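Local atomic coordinates of pyridoxamine 5'-phosphate oxidase-related, FMN-binding protein (Mycobacterium smegmatis, PDB entry 6ECI), a protein that binds flavin adenine dinucleotide and probably sequesters it, which is thought to protect mycobacteria against hypoxic and oxidative stress. Residues Glu11-Leu16 with Val117-Ile122. Residues are numbered along the deposited sequence; the frame is centred on the assembly and turned at random.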
ATOM      1  N   GLU B  11      -9.511  15.260  -8.930  1.00 35.09           N
ATOM      2  CA  GLU B  11      -8.383  14.558  -9.533  1.00 26.96           C
ATOM      3  C   GLU B  11      -8.137  13.226  -8.837  1.00 27.37           C
ATOM      4  O   GLU B  11      -7.853  12.220  -9.495  1.00 30.59           O
ATOM      5  CB  GLU B  11      -7.130  15.434  -9.486  1.00 37.11           C
ATOM      6  CG  GLU B  11      -7.313  16.816 -10.098  1.00 43.33           C
ATOM      7  CD  GLU B  11      -6.214  17.790  -9.707  1.00 42.34           C
ATOM      8  OE1 GLU B  11      -5.224  17.906 -10.456  1.00 42.80           O
ATOM      9  OE2 GLU B  11      -6.338  18.444  -8.652  1.00 46.58           O
ATOM     10  N   CYS B  12      -8.263  13.198  -7.506  1.00 25.90           N
ATOM     11  CA  CYS B  12      -7.992  11.978  -6.752  1.00 25.11           C
ATOM     12  C   CYS B  12      -8.962  10.864  -7.130  1.00 28.68           C
ATOM     13  O   CYS B  12      -8.545   9.735  -7.417  1.00 32.27           O
ATOM     14  CB  CYS B  12      -8.068  12.261  -5.251  1.00 29.71           C
ATOM     15  SG  CYS B  12      -6.845  13.430  -4.618  1.00 25.23           S
ATOM     16  N   TRP B  13     -10.264  11.162  -7.130  1.00 21.30           N
ATOM     17  CA  TRP B  13     -11.257  10.127  -7.400  1.00 20.01           C
ATOM     18  C   TRP B  13     -11.116   9.564  -8.808  1.00 30.65           C
ATOM     19  O   TRP B  13     -11.404   8.383  -9.035  1.00 25.36           O
ATOM     20  CB  TRP B  13     -12.667  10.675  -7.183  1.00 20.38           C
ATOM     21  CG  TRP B  13     -13.013  10.864  -5.739  1.00 20.97           C
ATOM     22  CD1 TRP B  13     -13.188  12.049  -5.085  1.00 20.55           C
ATOM     23  CD2 TRP B  13     -13.215   9.834  -4.767  1.00 17.01           C
ATOM     24  NE1 TRP B  13     -13.488  11.819  -3.764  1.00 16.45           N
ATOM     25  CE2 TRP B  13     -13.511  10.467  -3.544  1.00 15.73           C
ATOM     26  CE3 TRP B  13     -13.174   8.438  -4.812  1.00 15.64           C
ATOM     27  CZ2 TRP B  13     -13.766   9.752  -2.375  1.00 11.90           C
ATOM     28  CZ3 TRP B  13     -13.427   7.729  -3.653  1.00 20.60           C
ATOM     29  CH2 TRP B  13     -13.720   8.387  -2.450  1.00 14.26           C
ATOM     30  N   ASP B  14     -10.671  10.384  -9.764  1.00 27.33           N
ATOM     31  CA  ASP B  14     -10.433   9.874 -11.109  1.00 25.56           C
ATOM     32  C   ASP B  14      -9.103   9.137 -11.201  1.00 28.71           C
ATOM     33  O   ASP B  14      -9.024   8.076 -11.829  1.00 28.00           O
ATOM     34  CB  ASP B  14     -10.487  11.013 -12.127  1.00 30.40           C
ATOM     35  CG  ASP B  14     -11.896  11.306 -12.593  1.00 38.83           C
ATOM     36  OD1 ASP B  14     -12.729  10.376 -12.577  1.00 30.86           O
ATOM     37  OD2 ASP B  14     -12.171  12.463 -12.979  1.00 44.77           O
ATOM     38  N   LEU B  15      -8.051   9.680 -10.580  1.00 27.78           N
ATOM     39  CA  LEU B  15      -6.766   8.988 -10.567  1.00 24.86           C
ATOM     40  C   LEU B  15      -6.901   7.589  -9.977  1.00 22.51           C
ATOM     41  O   LEU B  15      -6.232   6.652 -10.425  1.00 26.54           O
ATOM     42  CB  LEU B  15      -5.734   9.801  -9.788  1.00 26.93           C
ATOM     43  CG  LEU B  15      -5.102  10.979 -10.530  1.00 19.22           C
ATOM     44  CD1 LEU B  15      -4.110  11.696  -9.640  1.00 20.11           C
ATOM     45  CD2 LEU B  15      -4.437  10.510 -11.809  1.00 19.26           C
ATOM     46  N   LEU B  16      -7.772   7.428  -8.978  1.00 27.72           N
ATOM     47  CA  LEU B  16      -8.023   6.103  -8.421  1.00 29.00           C
ATOM     48  C   LEU B  16      -8.610   5.156  -9.459  1.00 28.79           C
ATOM     49  O   LEU B  16      -8.354   3.948  -9.411  1.00 27.30           O
ATOM     50  CB  LEU B  16      -8.956   6.208  -7.214  1.00 23.40           C
ATOM     51  CG  LEU B  16      -8.328   6.741  -5.928  1.00 19.10           C
ATOM     52  CD1 LEU B  16      -9.329   6.697  -4.784  1.00 14.82           C
ATOM     53  CD2 LEU B  16      -7.087   5.935  -5.591  1.00 17.56           C
ATOM     54  N   VAL B 117     -15.511   1.541   1.255  1.00 19.16           N
ATOM     55  CA  VAL B 117     -14.858   2.507   2.128  1.00 17.44           C
ATOM     56  C   VAL B 117     -15.564   3.840   1.916  1.00 22.65           C
ATOM     57  O   VAL B 117     -15.378   4.494   0.888  1.00 24.62           O
ATOM     58  CB  VAL B 117     -13.356   2.614   1.840  1.00 15.27           C
ATOM     59  CG1 VAL B 117     -12.721   3.657   2.747  1.00 15.05           C
ATOM     60  CG2 VAL B 117     -12.686   1.270   2.034  1.00 14.33           C
ATOM     61  N   LEU B 118     -16.404   4.227   2.874  1.00 20.68           N
ATOM     62  CA  LEU B 118     -17.104   5.500   2.787  1.00 14.76           C
ATOM     63  C   LEU B 118     -16.159   6.603   3.248  1.00 17.29           C
ATOM     64  O   LEU B 118     -15.771   6.639   4.422  1.00 17.57           O
ATOM     65  CB  LEU B 118     -18.381   5.482   3.626  1.00 12.22           C
ATOM     66  CG  LEU B 118     -19.356   4.343   3.313  1.00 22.74           C
ATOM     67  CD1 LEU B 118     -20.678   4.563   4.028  1.00 26.51           C
ATOM     68  CD2 LEU B 118     -19.568   4.196   1.811  1.00 14.50           C
ATOM     69  N   PRO B 119     -15.775   7.518   2.363  1.00 14.11           N
ATOM     70  CA  PRO B 119     -14.683   8.436   2.690  1.00 21.69           C
ATOM     71  C   PRO B 119     -15.101   9.503   3.688  1.00 17.69           C
ATOM     72  O   PRO B 119     -16.188  10.079   3.600  1.00 25.73           O
ATOM     73  CB  PRO B 119     -14.327   9.056   1.334  1.00 17.71           C
ATOM     74  CG  PRO B 119     -15.604   9.019   0.582  1.00 16.20           C
ATOM     75  CD  PRO B 119     -16.326   7.769   1.022  1.00 12.37           C
ATOM     76  N   THR B 120     -14.217   9.748   4.650  1.00 20.44           N
ATOM     77  CA  THR B 120     -14.288  10.915   5.513  1.00 20.64           C
ATOM     78  C   THR B 120     -13.299  11.996   5.094  1.00 25.40           C
ATOM     79  O   THR B 120     -13.467  13.161   5.475  1.00 22.52           O
ATOM     80  CB  THR B 120     -14.046  10.495   6.974  1.00 19.77           C
ATOM     81  OG1 THR B 120     -15.152  10.913   7.783  1.00 26.89           O
ATOM     82  CG2 THR B 120     -12.739  11.073   7.536  1.00 24.26           C
ATOM     83  N   GLN B 121     -12.306  11.635   4.284  1.00 24.80           N
ATOM     84  CA  GLN B 121     -11.293  12.552   3.784  1.00 27.02           C
ATOM     85  C   GLN B 121     -10.555  11.863   2.645  1.00 29.49           C
ATOM     86  O   GLN B 121     -10.273  10.665   2.725  1.00 28.08           O
ATOM     87  CB  GLN B 121     -10.318  12.953   4.897  1.00 23.55           C
ATOM     88  CG  GLN B 121      -9.162  13.834   4.454  1.00 38.28           C
ATOM     89  CD  GLN B 121      -8.160  14.076   5.570  1.00 50.38           C
ATOM     90  OE1 GLN B 121      -7.657  13.133   6.184  1.00 53.26           O
ATOM     91  NE2 GLN B 121      -7.868  15.344   5.841  1.00 37.41           N
ATOM     92  N   ILE B 122     -10.265  12.612   1.584  1.00 26.09           N
ATOM     93  CA  ILE B 122      -9.436  12.119   0.491  1.00 24.14           C
ATOM     94  C   ILE B 122      -8.394  13.180   0.168  1.00 24.33           C
ATOM     95  O   ILE B 122      -8.715  14.371   0.094  1.00 27.06           O
ATOM     96  CB  ILE B 122     -10.263  11.757  -0.761  1.00 22.33           C
ATOM     97  CG1 ILE B 122      -9.360  11.156  -1.841  1.00 25.93           C
ATOM     98  CG2 ILE B 122     -11.023  12.964  -1.299  1.00 17.60           C
ATOM     99  CD1 ILE B 122     -10.110  10.421  -2.937  1.00 15.90           C
TER
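Ile122 lays its CD1 methyl over one face of the Trp13 indole, 3.6 Å from the centroid of the five-membered ring and 18° off the ring normal, which meets the geometry of a CH-pi contact. With CG1 anti to the backbone N (chi1 -176°) and the chain extended beyond it, Ile122 CD1 reaches the helix, where Cys12 CB lies 3.6 Å from it. The second branch, CG2, comes over the same face as CD1, 3.7 Å from Trp13 NE1. Pro119 meets the benzo edge instead: its CB lies in the ring plane, while CG, slightly off it, approaches Trp13 CZ2 to 3.6 Å. Both residues come from one corner of the split beta-barrel of this pyridoxamine 5'-phosphate oxidase-like family, where strand 114-119 gives way to strand 121-127 through a classic beta bulge, the backbones of Thr120 and Gln121 both pairing with Arg83. No hydrogen bond joins the segments; helix 9-16 packs through apolar side chains, beside the flavin pocket without lining it, the Cys12 side chain about 7 Å from bound FAD. Packing is looser at Leu16, whose CD1 stays 4.2 Å from Ile122 CD1. Cys12 and Trp13 are buried, whereas Pro119 is partly exposed, and Leu118 and Gln121 point away from the helix.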